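Local coordinates for succinate-semialdehyde dehydrogenase (Streptococcus pyogenes MGAS1882, PDB 4OGD), which probably oxidises succinic semialdehyde to succinate, using NADP+ as the cofactor, as a member of the aldehyde dehydrogenase family, at residues 84-88 / 133-139; 91-95 / 139-144; 74-80 / 256-260; 55-61 / 170-174. All coordinates share one frame; numbering follows the deposited sequence.

Interaction 1 (84-88 / 133-139)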
loop_
_atom_site.group_PDB
_atom_site.type_symbol
_atom_site.label_atom_id
_atom_site.label_comp_id
_atom_site.label_asym_id
_atom_site.label_seq_id
_atom_site.Cartn_x
_atom_site.Cartn_y
_atom_site.Cartn_z
ATOM N N GLU A 84 22.620 -16.930 4.340
ATOM C CA GLU A 84 21.957 -15.711 3.876
ATOM C C GLU A 84 22.380 -15.381 2.448
ATOM O O GLU A 84 21.551 -15.004 1.615
ATOM C CB GLU A 84 22.234 -14.524 4.800
ATOM C CG GLU A 84 21.506 -13.248 4.368
ATOM C CD GLU A 84 21.558 -12.145 5.404
ATOM O OE1 GLU A 84 21.918 -12.416 6.573
ATOM O OE2 GLU A 84 21.231 -10.994 5.044
ATOM N N VAL A 85 23.672 -15.518 2.162
ATOM C CA VAL A 85 24.139 -15.344 0.788
ATOM C C VAL A 85 23.427 -16.310 -0.144
ATOM O O VAL A 85 22.954 -15.907 -1.210
ATOM C CB VAL A 85 25.651 -15.551 0.650
ATOM C CG1 VAL A 85 26.040 -15.523 -0.828
ATOM C CG2 VAL A 85 26.395 -14.481 1.417
ATOM N N ASP A 86 23.348 -17.579 0.258
ATOM C CA ASP A 86 22.700 -18.604 -0.562
ATOM C C ASP A 86 21.274 -18.212 -0.947
ATOM O O ASP A 86 20.863 -18.378 -2.101
ATOM C CB ASP A 86 22.671 -19.958 0.159
ATOM C CG ASP A 86 24.046 -20.586 0.312
ATOM O OD1 ASP A 86 25.008 -20.133 -0.347
ATOM O OD2 ASP A 86 24.162 -21.551 1.108
ATOM N N LEU A 87 20.526 -17.684 0.021
ATOM C CA LEU A 87 19.148 -17.276 -0.222
ATOM C C LEU A 87 19.088 -16.057 -1.145
ATOM O O LEU A 87 18.197 -15.959 -1.992
ATOM C CB LEU A 87 18.424 -17.009 1.102
ATOM C CG LEU A 87 16.947 -16.645 0.972
ATOM C CD1 LEU A 87 16.222 -17.646 0.078
ATOM C CD2 LEU A 87 16.297 -16.584 2.355
ATOM N N CYS A 88 20.040 -15.139 -0.991
ATOM C CA CYS A 88 20.115 -13.966 -1.864
ATOM C C CYS A 88 20.351 -14.386 -3.310
ATOM O O CYS A 88 19.756 -13.815 -4.223
ATOM C CB CYS A 88 21.233 -13.027 -1.422
ATOM S SG CYS A 88 20.836 -12.095 0.069
ATOM N N PHE A 133 19.478 -8.949 8.891
ATOM C CA PHE A 133 19.773 -9.711 7.678
ATOM C C PHE A 133 20.215 -8.694 6.623
ATOM O O PHE A 133 19.437 -8.308 5.747
ATOM C CB PHE A 133 18.550 -10.512 7.199
ATOM C CG PHE A 133 18.119 -11.598 8.148
ATOM C CD1 PHE A 133 18.593 -12.896 8.006
ATOM C CD2 PHE A 133 17.233 -11.315 9.186
ATOM C CE1 PHE A 133 18.192 -13.902 8.891
ATOM C CE2 PHE A 133 16.825 -12.311 10.067
ATOM C CZ PHE A 133 17.309 -13.604 9.920
ATOM N N PRO A 134 21.474 -8.244 6.718
ATOM C CA PRO A 134 21.970 -7.082 5.965
ATOM C C PRO A 134 21.902 -7.249 4.446
ATOM O O PRO A 134 21.784 -6.253 3.737
ATOM C CB PRO A 134 23.434 -6.967 6.404
ATOM C CG PRO A 134 23.528 -7.722 7.678
ATOM C CD PRO A 134 22.527 -8.844 7.557
ATOM N N TYR A 135 21.986 -8.481 3.957
ATOM C CA TYR A 135 21.919 -8.717 2.516
ATOM C C TYR A 135 20.533 -9.146 2.044
ATOM O O TYR A 135 20.013 -8.605 1.062
ATOM C CB TYR A 135 23.002 -9.720 2.068
ATOM C CG TYR A 135 24.188 -9.013 1.455
ATOM C CD1 TYR A 135 24.876 -8.049 2.165
ATOM C CD2 TYR A 135 24.597 -9.284 0.147
ATOM C CE1 TYR A 135 25.942 -7.373 1.610
ATOM C CE2 TYR A 135 25.674 -8.609 -0.421
ATOM C CZ TYR A 135 26.337 -7.650 0.320
ATOM O OH TYR A 135 27.403 -6.957 -0.224
ATOM N N TYR A 136 19.956 -10.127 2.731
ATOM C CA TYR A 136 18.639 -10.658 2.397
ATOM C C TYR A 136 17.567 -9.580 2.372
ATOM O O TYR A 136 16.745 -9.560 1.457
ATOM C CB TYR A 136 18.295 -11.801 3.360
ATOM C CG TYR A 136 16.839 -12.203 3.466
ATOM C CD1 TYR A 136 16.225 -12.984 2.484
ATOM C CD2 TYR A 136 16.099 -11.857 4.581
ATOM C CE1 TYR A 136 14.890 -13.382 2.611
ATOM C CE2 TYR A 136 14.778 -12.240 4.711
ATOM C CZ TYR A 136 14.179 -13.003 3.729
ATOM O OH TYR A 136 12.857 -13.377 3.870
ATOM N N GLN A 137 17.590 -8.661 3.338
ATOM C CA GLN A 137 16.565 -7.617 3.351
ATOM C C GLN A 137 16.737 -6.633 2.187
ATOM O O GLN A 137 15.754 -6.054 1.716
ATOM C CB GLN A 137 16.495 -6.853 4.682
ATOM C CG GLN A 137 16.327 -7.694 5.938
ATOM C CD GLN A 137 15.096 -8.567 5.966
ATOM O OE1 GLN A 137 14.150 -8.381 5.195
ATOM N NE2 GLN A 137 15.093 -9.531 6.881
ATOM N N ILE A 138 17.967 -6.434 1.714
ATOM C CA ILE A 138 18.149 -5.633 0.499
ATOM C C ILE A 138 17.652 -6.400 -0.719
ATOM O O ILE A 138 16.894 -5.871 -1.536
ATOM C CB ILE A 138 19.621 -5.248 0.241
ATOM C CG1 ILE A 138 20.212 -4.481 1.424
ATOM C CG2 ILE A 138 19.716 -4.389 -1.015
ATOM C CD1 ILE A 138 21.728 -4.255 1.284
ATOM N N MET A 139 18.074 -7.651 -0.842
ATOM C CA MET A 139 17.788 -8.415 -2.051
ATOM C C MET A 139 16.285 -8.590 -2.264
ATOM O O MET A 139 15.809 -8.580 -3.406
ATOM C CB MET A 139 18.502 -9.776 -2.029
ATOM C CG MET A 139 18.441 -10.509 -3.378
ATOM S SD MET A 139 19.312 -9.614 -4.676
ATOM C CE MET A 139 20.961 -10.239 -4.372
#
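Glu84 reaches from helix 78-103 to the backbone of Tyr135 and Tyr136. Its chain leaves CB with CG anti to the backbone N (chi1 -178°) and stays extended, which brings the carboxylate to their N-H groups. Glu84 CG packs against Tyr136 CB at 3.7 Å. Glu84 CD lies 3.8 Å from Phe133 CA. At the tip, OE2 accepts two backbone bonds. Tyr136 N gives a nearly straight one (2.8 Å, 171°) to the anti lone pair of Glu84 OE2. Tyr135 N gives Glu84 OE2 a more bent one, also 2.8 Å, from the anti side but tilted out of the carboxylate plane. The N-H groups near the N-terminal end of helix 136-148 would probably favour the negative charge. Glu84 OE1 passes Phe133 CD1 at 3.7 Å and forms a salt bridge with Lys76 NZ, which probably helps keep the buried group ionised. One turn on, Cys88 SG rests 3.8 Å from Tyr135 CB and 3.9 Å from Met139 CB. Leu87 CD2 touches the Tyr136 ring at CE1 (3.5 Å). Phe133 and Pro134 end the PWNFP sequence of aldehyde dehydrogenases, after strand 124-128. Helix 45-61 packs on Cys88 and Met139, and helix 161-173 on Tyr135 and Met139.

Interaction 2 (91-95 / 139-144)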
loop_
_atom_site.group_PDB
_atom_site.type_symbol
_atom_site.label_atom_id
_atom_site.label_comp_id
_atom_site.label_asym_id
_atom_site.label_seq_id
_atom_site.Cartn_x
_atom_site.Cartn_y
_atom_site.Cartn_z
ATOM N N ILE A 91 17.044 -15.593 -4.659
ATOM C CA ILE A 91 16.089 -14.508 -4.897
ATOM C C ILE A 91 16.396 -13.761 -6.201
ATOM O O ILE A 91 15.492 -13.482 -6.990
ATOM C CB ILE A 91 16.038 -13.532 -3.702
ATOM C CG1 ILE A 91 15.465 -14.236 -2.475
ATOM C CG2 ILE A 91 15.198 -12.317 -4.048
ATOM C CD1 ILE A 91 15.603 -13.436 -1.176
ATOM N N ALA A 92 17.670 -13.448 -6.426
ATOM C CA ALA A 92 18.116 -12.776 -7.647
ATOM C C ALA A 92 17.792 -13.627 -8.871
ATOM O O ALA A 92 17.197 -13.141 -9.840
ATOM C CB ALA A 92 19.613 -12.502 -7.572
ATOM N N ASP A 93 18.160 -14.908 -8.822
ATOM C CA ASP A 93 17.867 -15.792 -9.952
ATOM C C ASP A 93 16.361 -15.918 -10.173
ATOM O O ASP A 93 15.899 -15.927 -11.313
ATOM C CB ASP A 93 18.492 -17.176 -9.754
ATOM C CG ASP A 93 19.974 -17.220 -10.098
ATOM O OD1 ASP A 93 20.445 -16.432 -10.959
ATOM O OD2 ASP A 93 20.671 -18.065 -9.495
ATOM N N TYR A 94 15.595 -16.001 -9.081
ATOM C CA TYR A 94 14.139 -16.093 -9.166
ATOM C C TYR A 94 13.534 -14.935 -9.959
ATOM O O TYR A 94 12.803 -15.152 -10.918
ATOM C CB TYR A 94 13.547 -16.139 -7.755
ATOM C CG TYR A 94 12.028 -16.146 -7.654
ATOM C CD1 TYR A 94 11.334 -14.987 -7.334
ATOM C CD2 TYR A 94 11.300 -17.321 -7.828
ATOM C CE1 TYR A 94 9.957 -14.988 -7.217
ATOM C CE2 TYR A 94 9.921 -17.334 -7.711
ATOM C CZ TYR A 94 9.255 -16.164 -7.401
ATOM O OH TYR A 94 7.888 -16.190 -7.283
ATOM N N TYR A 95 13.842 -13.702 -9.573
ATOM C CA TYR A 95 13.203 -12.567 -10.230
ATOM C C TYR A 95 13.689 -12.373 -11.666
ATOM O O TYR A 95 12.933 -11.941 -12.529
ATOM C CB TYR A 95 13.341 -11.295 -9.385
ATOM C CG TYR A 95 12.323 -11.281 -8.269
ATOM C CD1 TYR A 95 10.967 -11.152 -8.556
ATOM C CD2 TYR A 95 12.709 -11.415 -6.939
ATOM C CE1 TYR A 95 10.023 -11.151 -7.554
ATOM C CE2 TYR A 95 11.770 -11.418 -5.923
ATOM C CZ TYR A 95 10.429 -11.287 -6.238
ATOM O OH TYR A 95 9.471 -11.286 -5.246
ATOM N N MET A 139 18.074 -7.651 -0.842
ATOM C CA MET A 139 17.788 -8.415 -2.051
ATOM C C MET A 139 16.285 -8.590 -2.264
ATOM O O MET A 139 15.809 -8.580 -3.406
ATOM C CB MET A 139 18.502 -9.776 -2.029
ATOM C CG MET A 139 18.441 -10.509 -3.378
ATOM S SD MET A 139 19.312 -9.614 -4.676
ATOM C CE MET A 139 20.961 -10.239 -4.372
ATOM N N ARG A 140 15.537 -8.713 -1.169
ATOM C CA ARG A 140 14.084 -8.889 -1.255
ATOM C C ARG A 140 13.421 -7.764 -2.027
ATOM O O ARG A 140 12.408 -7.981 -2.688
ATOM C CB ARG A 140 13.442 -9.003 0.136
ATOM C CG ARG A 140 13.665 -10.353 0.806
ATOM C CD ARG A 140 12.594 -10.725 1.838
ATOM N NE ARG A 140 12.089 -9.604 2.617
ATOM C CZ ARG A 140 11.678 -9.688 3.884
ATOM N NH1 ARG A 140 11.728 -10.841 4.541
ATOM N NH2 ARG A 140 11.238 -8.605 4.503
ATOM N N VAL A 141 13.983 -6.563 -1.934
ATOM C CA VAL A 141 13.399 -5.421 -2.630
ATOM C C VAL A 141 14.195 -4.970 -3.845
ATOM O O VAL A 141 13.604 -4.486 -4.810
ATOM C CB VAL A 141 13.128 -4.224 -1.685
ATOM C CG1 VAL A 141 12.083 -4.606 -0.670
ATOM C CG2 VAL A 141 14.396 -3.776 -0.987
ATOM N N PHE A 142 15.521 -5.134 -3.824
ATOM C CA PHE A 142 16.300 -4.768 -5.000
ATOM C C PHE A 142 15.945 -5.634 -6.213
ATOM O O PHE A 142 15.757 -5.108 -7.314
ATOM C CB PHE A 142 17.807 -4.840 -4.727
ATOM C CG PHE A 142 18.634 -4.699 -5.969
ATOM C CD1 PHE A 142 18.727 -3.473 -6.612
ATOM C CD2 PHE A 142 19.284 -5.797 -6.514
ATOM C CE1 PHE A 142 19.473 -3.336 -7.781
ATOM C CE2 PHE A 142 20.022 -5.666 -7.688
ATOM C CZ PHE A 142 20.119 -4.443 -8.310
ATOM N N ALA A 143 15.874 -6.951 -6.026
ATOM C CA ALA A 143 15.650 -7.849 -7.166
ATOM C C ALA A 143 14.379 -7.508 -7.962
ATOM O O ALA A 143 14.454 -7.302 -9.177
ATOM C CB ALA A 143 15.666 -9.328 -6.738
ATOM N N PRO A 144 13.211 -7.418 -7.289
ATOM C CA PRO A 144 12.024 -7.107 -8.099
ATOM C C PRO A 144 12.002 -5.680 -8.660
ATOM O O PRO A 144 11.571 -5.469 -9.793
ATOM C CB PRO A 144 10.863 -7.321 -7.117
ATOM C CG PRO A 144 11.476 -7.104 -5.765
ATOM C CD PRO A 144 12.856 -7.689 -5.881
#
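Pro144 lies over one face of the Tyr95 ring. Pro144 CB stands over the middle of the Tyr95 ring, 4.0 Å from the centroid and only 12° off the normal, which makes a CH-pi contact. Pro144 CD lies over the CD2-CE2 side of that face. The opposite face of the ring receives Tyr94 CD1 from the same helix. Ile91 CG2 sits at the ring edge, in its plane. The ring is packed between Pro144 and Tyr94, which probably limits its rotation. The chi1 of Tyr95 is -80°, with CG anti to the carbonyl carbon, and this turns the ring toward the partner helix. Ala143 CB fits against the same ring, 3.6 Å from Tyr95 CD2, and also touches Ile91 CG2 at 4.0 Å.

One turn earlier, Ile91 and Met139 lie side by side, pointing opposite ways, with Ile91 CG2 3.8 Å from Met139 CG. Met139 is bent at chi2 and chi3, and its SD comes to 4.1 Å from Ala92 CB. Ile91 CD1 reaches the aliphatic CG of Arg140. The two helix segments run roughly parallel; the segment axes come within 9.0 Å, with a crossing angle of -26°. Small residues, Ala92 and Ala143, lie where the backbones come nearest.

Polar ends point to other partners: Tyr95 OH bonds Ser439 O, and Arg140 pairs with Glu437. Across the two segments there is no hydrogen bond. Helix 78-103 therefore adheres to helix 136-148 of the cofactor-binding domain here through shape and apolar contact.

Interaction 3 (74-80 / 256-260)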
loop_
_atom_site.group_PDB
_atom_site.type_symbol
_atom_site.label_atom_id
_atom_site.label_comp_id
_atom_site.label_asym_id
_atom_site.label_seq_id
_atom_site.Cartn_x
_atom_site.Cartn_y
_atom_site.Cartn_z
ATOM N N MET A 74 27.764 -7.198 11.991
ATOM C CA MET A 74 26.692 -7.318 12.975
ATOM C C MET A 74 26.725 -8.575 13.837
ATOM O O MET A 74 25.822 -8.792 14.647
ATOM C CB MET A 74 25.323 -7.106 12.309
ATOM C CG MET A 74 25.071 -7.930 11.056
ATOM S SD MET A 74 24.856 -9.678 11.383
ATOM C CE MET A 74 23.406 -9.625 12.449
ATOM N N GLY A 75 27.760 -9.396 13.668
ATOM C CA GLY A 75 28.046 -10.466 14.611
ATOM C C GLY A 75 27.510 -11.858 14.351
ATOM O O GLY A 75 27.842 -12.775 15.104
ATOM N N LYS A 76 26.674 -12.038 13.330
ATOM C CA LYS A 76 26.019 -13.332 13.164
ATOM C C LYS A 76 27.007 -14.424 12.817
ATOM O O LYS A 76 28.071 -14.152 12.257
ATOM C CB LYS A 76 24.886 -13.295 12.132
ATOM C CG LYS A 76 25.310 -13.115 10.683
ATOM C CD LYS A 76 24.112 -13.340 9.753
ATOM C CE LYS A 76 22.969 -12.351 10.019
ATOM N NZ LYS A 76 21.697 -12.743 9.318
ATOM N N LEU A 77 26.649 -15.656 13.161
ATOM C CA LEU A 77 27.467 -16.818 12.826
ATOM C C LEU A 77 27.825 -16.788 11.342
ATOM O O LEU A 77 26.984 -16.484 10.495
ATOM C CB LEU A 77 26.707 -18.101 13.143
ATOM C CG LEU A 77 26.290 -18.330 14.592
ATOM C CD1 LEU A 77 25.607 -19.684 14.718
ATOM C CD2 LEU A 77 27.477 -18.212 15.535
ATOM N N PHE A 78 29.088 -17.052 11.032
ATOM C CA PHE A 78 29.542 -17.102 9.648
ATOM C C PHE A 78 28.722 -18.096 8.822
ATOM O O PHE A 78 28.421 -17.840 7.657
ATOM C CB PHE A 78 31.028 -17.477 9.618
ATOM C CG PHE A 78 31.612 -17.616 8.234
ATOM C CD1 PHE A 78 31.887 -16.494 7.459
ATOM C CD2 PHE A 78 31.927 -18.871 7.729
ATOM C CE1 PHE A 78 32.454 -16.618 6.192
ATOM C CE2 PHE A 78 32.496 -19.005 6.458
ATOM C CZ PHE A 78 32.756 -17.879 5.693
ATOM N N THR A 79 28.363 -19.224 9.424
ATOM C CA THR A 79 27.557 -20.229 8.729
ATOM C C THR A 79 26.172 -19.689 8.386
ATOM O O THR A 79 25.642 -19.974 7.307
ATOM C CB THR A 79 27.422 -21.544 9.528
ATOM O OG1 THR A 79 26.957 -21.258 10.855
ATOM C CG2 THR A 79 28.767 -22.261 9.602
ATOM N N GLU A 80 25.586 -18.916 9.302
ATOM C CA GLU A 80 24.290 -18.290 9.036
ATOM C C GLU A 80 24.418 -17.268 7.919
ATOM O O GLU A 80 23.526 -17.144 7.072
ATOM C CB GLU A 80 23.739 -17.602 10.290
ATOM C CG GLU A 80 23.135 -18.544 11.321
ATOM C CD GLU A 80 22.544 -17.805 12.510
ATOM O OE1 GLU A 80 22.461 -16.559 12.455
ATOM O OE2 GLU A 80 22.166 -18.473 13.498
ATOM N N LEU A 256 16.748 -19.532 18.709
ATOM C CA LEU A 256 18.141 -19.125 18.870
ATOM C C LEU A 256 18.914 -18.837 17.578
ATOM O O LEU A 256 20.033 -18.339 17.628
ATOM C CB LEU A 256 18.901 -20.141 19.734
ATOM C CG LEU A 256 18.330 -20.330 21.142
ATOM C CD1 LEU A 256 19.163 -21.334 21.897
ATOM C CD2 LEU A 256 18.320 -19.014 21.892
ATOM N N TYR A 257 18.318 -19.136 16.432
ATOM C CA TYR A 257 18.917 -18.737 15.160
ATOM C C TYR A 257 19.082 -17.220 15.150
ATOM O O TYR A 257 18.174 -16.484 15.570
ATOM C CB TYR A 257 18.026 -19.197 14.010
ATOM C CG TYR A 257 18.444 -18.708 12.649
ATOM C CD1 TYR A 257 17.931 -17.522 12.138
ATOM C CD2 TYR A 257 19.319 -19.444 11.863
ATOM C CE1 TYR A 257 18.290 -17.066 10.904
ATOM C CE2 TYR A 257 19.688 -18.990 10.602
ATOM C CZ TYR A 257 19.166 -17.796 10.137
ATOM O OH TYR A 257 19.508 -17.301 8.900
ATOM N N ASN A 258 20.243 -16.757 14.695
ATOM C CA ASN A 258 20.589 -15.331 14.685
ATOM C C ASN A 258 20.475 -14.713 16.078
ATOM O O ASN A 258 20.123 -13.542 16.227
ATOM C CB ASN A 258 19.750 -14.559 13.650
ATOM C CG ASN A 258 20.450 -13.304 13.130
ATOM O OD1 ASN A 258 21.676 -13.176 13.189
ATOM N ND2 ASN A 258 19.664 -12.373 12.592
ATOM N N ALA A 259 20.764 -15.538 17.090
ATOM C CA ALA A 259 20.654 -15.170 18.503
ATOM C C ALA A 259 19.289 -14.596 18.866
ATOM O O ALA A 259 19.171 -13.774 19.777
ATOM C CB ALA A 259 21.794 -14.204 18.916
ATOM N N GLY A 260 18.258 -15.035 18.153
ATOM C CA GLY A 260 16.897 -14.608 18.440
ATOM C C GLY A 260 16.529 -13.268 17.836
ATOM O O GLY A 260 15.410 -12.790 18.031
#
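Met74 touches Asn258 through its methyl, with CE 4.0 Å from Asn258 OD1. It ends helix 63-74, and the chain then turns into helix 78-103. This turn between two helices of the aldehyde dehydrogenase fold meets the loop between helix 244-256 and strand 268-272. Gly75 has positive phi, and a CB there would press on the carbonyl O of Met74. Lys76 CB lies 3.4 Å from Asn258 OD1, and CE comes nearly as close as the chain bends past the amide at chi3. Lys76 NZ makes a salt bridge with Glu84 OE1 and a hydrogen bond to Asn132 O. Asn258 ND2 also bonds Asn132 O, so two side chains fix one carbonyl. In relatives, this asparagine of the PWNFP sequence helps form the oxyanion hole.

Leu77 holds the N-cap position, and Glu80 comes in the first turn of the helix. Its extended chain lays the carboxylate over one face of the Tyr257 ring, the planes 25° apart. Glu80 CG lies 3.5 Å from Tyr257 CE2, and CD sits above the ring toward its rim. Asn258 N gives a nearly straight bond (172°, 2.8 Å) to Glu80 OE2 from the syn side, tilted out of the carboxylate plane.

Interaction 4 (55-61 / 170-174)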
loop_
_atom_site.group_PDB
_atom_site.type_symbol
_atom_site.label_atom_id
_atom_site.label_comp_id
_atom_site.label_asym_id
_atom_site.label_seq_id
_atom_site.Cartn_x
_atom_site.Cartn_y
_atom_site.Cartn_z
ATOM N N VAL A 55 24.658 -10.891 -10.639
ATOM C CA VAL A 55 24.722 -10.598 -9.212
ATOM C C VAL A 55 24.739 -11.908 -8.428
ATOM O O VAL A 55 25.572 -12.099 -7.541
ATOM C CB VAL A 55 23.548 -9.704 -8.743
ATOM C CG1 VAL A 55 23.485 -9.673 -7.223
ATOM C CG2 VAL A 55 23.703 -8.302 -9.287
ATOM N N ALA A 56 23.827 -12.813 -8.779
ATOM C CA ALA A 56 23.776 -14.132 -8.153
ATOM C C ALA A 56 25.083 -14.892 -8.373
ATOM O O ALA A 56 25.600 -15.544 -7.460
ATOM C CB ALA A 56 22.591 -14.931 -8.692
ATOM N N ASN A 57 25.614 -14.800 -9.589
ATOM C CA ASN A 57 26.868 -15.467 -9.947
ATOM C C ASN A 57 28.050 -15.000 -9.100
ATOM O O ASN A 57 28.852 -15.813 -8.622
ATOM C CB ASN A 57 27.152 -15.219 -11.432
ATOM C CG ASN A 57 28.206 -16.153 -12.003
ATOM O OD1 ASN A 57 29.154 -15.705 -12.645
ATOM N ND2 ASN A 57 28.032 -17.451 -11.795
ATOM N N ILE A 58 28.164 -13.689 -8.920
ATOM C CA ILE A 58 29.241 -13.129 -8.110
ATOM C C ILE A 58 29.061 -13.475 -6.633
ATOM O O ILE A 58 30.037 -13.728 -5.924
ATOM C CB ILE A 58 29.364 -11.611 -8.302
ATOM C CG1 ILE A 58 29.743 -11.301 -9.749
ATOM C CG2 ILE A 58 30.396 -11.027 -7.335
ATOM C CD1 ILE A 58 29.563 -9.834 -10.120
ATOM N N LEU A 59 27.813 -13.495 -6.169
ATOM C CA LEU A 59 27.535 -13.941 -4.808
ATOM C C LEU A 59 27.974 -15.392 -4.588
ATOM O O LEU A 59 28.549 -15.717 -3.542
ATOM C CB LEU A 59 26.058 -13.759 -4.464
ATOM C CG LEU A 59 25.650 -12.328 -4.120
ATOM C CD1 LEU A 59 24.131 -12.248 -3.994
ATOM C CD2 LEU A 59 26.317 -11.860 -2.825
ATOM N N ARG A 60 27.735 -16.250 -5.578
ATOM C CA ARG A 60 28.217 -17.629 -5.516
ATOM C C ARG A 60 29.740 -17.678 -5.449
ATOM O O ARG A 60 30.319 -18.365 -4.604
ATOM C CB ARG A 60 27.757 -18.436 -6.737
ATOM C CG ARG A 60 26.306 -18.869 -6.730
ATOM C CD ARG A 60 26.035 -19.798 -7.919
ATOM N NE ARG A 60 24.676 -20.333 -7.878
ATOM C CZ ARG A 60 23.637 -19.802 -8.513
ATOM N NH1 ARG A 60 23.790 -18.731 -9.274
ATOM N NH2 ARG A 60 22.438 -20.356 -8.393
ATOM N N ARG A 61 30.377 -16.960 -6.365
ATOM C CA ARG A 61 31.835 -16.942 -6.474
ATOM C C ARG A 61 32.506 -16.429 -5.197
ATOM O O ARG A 61 33.517 -16.979 -4.727
ATOM C CB ARG A 61 32.248 -16.058 -7.658
ATOM C CG ARG A 61 33.737 -16.136 -8.007
ATOM C CD ARG A 61 34.103 -15.034 -8.978
ATOM N NE ARG A 61 34.130 -13.742 -8.297
ATOM C CZ ARG A 61 34.013 -12.567 -8.905
ATOM N NH1 ARG A 61 33.834 -12.516 -10.222
ATOM N NH2 ARG A 61 34.054 -11.445 -8.191
ATOM N N LEU A 170 28.804 -4.732 -5.435
ATOM C CA LEU A 170 28.400 -5.989 -6.060
ATOM C C LEU A 170 27.583 -5.759 -7.331
ATOM O O LEU A 170 27.837 -6.373 -8.376
ATOM C CB LEU A 170 27.583 -6.813 -5.059
ATOM C CG LEU A 170 26.773 -8.019 -5.546
ATOM C CD1 LEU A 170 27.685 -9.118 -6.082
ATOM C CD2 LEU A 170 25.879 -8.568 -4.437
ATOM N N VAL A 171 26.590 -4.884 -7.235
ATOM C CA VAL A 171 25.681 -4.639 -8.348
ATOM C C VAL A 171 26.412 -3.963 -9.517
ATOM O O VAL A 171 26.174 -4.290 -10.684
ATOM C CB VAL A 171 24.440 -3.843 -7.867
ATOM C CG1 VAL A 171 23.638 -3.299 -9.032
ATOM C CG2 VAL A 171 23.579 -4.735 -6.988
ATOM N N LEU A 172 27.310 -3.036 -9.203
ATOM C CA LEU A 172 28.163 -2.428 -10.217
ATOM C C LEU A 172 29.098 -3.467 -10.842
ATOM O O LEU A 172 29.277 -3.491 -12.067
ATOM C CB LEU A 172 28.966 -1.280 -9.611
ATOM C CG LEU A 172 28.108 -0.082 -9.193
ATOM C CD1 LEU A 172 28.907 0.822 -8.273
ATOM C CD2 LEU A 172 27.628 0.685 -10.415
ATOM N N GLU A 173 29.679 -4.324 -10.008
ATOM C CA GLU A 173 30.554 -5.389 -10.500
ATOM C C GLU A 173 29.836 -6.315 -11.478
ATOM O O GLU A 173 30.440 -6.809 -12.438
ATOM C CB GLU A 173 31.138 -6.206 -9.342
ATOM C CG GLU A 173 32.245 -7.174 -9.794
ATOM C CD GLU A 173 32.820 -8.006 -8.665
ATOM O OE1 GLU A 173 32.390 -7.832 -7.506
ATOM O OE2 GLU A 173 33.716 -8.840 -8.947
ATOM N N ALA A 174 28.546 -6.532 -11.239
ATOM C CA ALA A 174 27.729 -7.397 -12.083
ATOM C C ALA A 174 27.383 -6.765 -13.430
ATOM O O ALA A 174 26.780 -7.415 -14.291
ATOM C CB ALA A 174 26.456 -7.814 -11.347
#
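Val55 and Ala174 make the tight end of this contact. Val55 CG2 is 3.5 Å from Ala174 CB, closer than carbon atoms usually pack, and their CA atoms are only 5.2 Å apart. The two methyls of Leu170 divide the next place: CD1 lies 3.5 Å from Ile58 CG2, while CD2 meets Leu59 CD2 at 3.7 Å and Val55 CG1 at 3.8 Å. Ile58 CG1 is anti to the carbonyl carbon (chi1 -64°), and this carries CD1 to 3.6 Å from Ala174 CA, near the C-terminal end of helix 161-173.

Helix 161-173 is the crossover between parallel strands 152-155 and 181-183, a beta-alpha-beta unit of the Rossmann-type cofactor domain. Helix 45-61 packs on its C-terminal turns. Met139 of helix 136-148 also touches Val55 and Leu59, and Tyr66 of helix 63-74 touches Leu59 and Leu170.

The other flank is open to solvent. There Arg61 and Glu173 approach from opposite directions and join in a salt bridge. Arg61 NH2 gives a bond of 2.7 Å to Glu173 OE2, which lies in the guanidinium plane, at its edge. The carboxylate is turned 46° against that plane and accepts the N-H on its syn side, with the donor tilted out of the carboxylate plane. Glu173 OE1 lies 3.8 Å from Ile58 CG2, at the border of the apolar part.

Interactions 1 and 2 are successive parts of one interface, between helix 78-103 and helix 136-148. Their centres are 10 Å apart and they share Met139. Interaction 4 lies about 13 Å from both, centre to centre, and brings in helices 45-61 and 161-173; its Arg60 forms a salt bridge with Asp93 of interaction 2. Between centres, interaction 3 lies about 13 Å from interaction 1 and 22 Å from interaction 2; the Lys76-Glu84 salt bridge links it to interaction 1. Along the chain, segments 55-61, 74-80, 84-88 and 91-95 come first, and their partners follow. The N-terminal helices thus pack on crossover helices of the Rossmann-type domain and, through 256-260, reach the region of the second sheet.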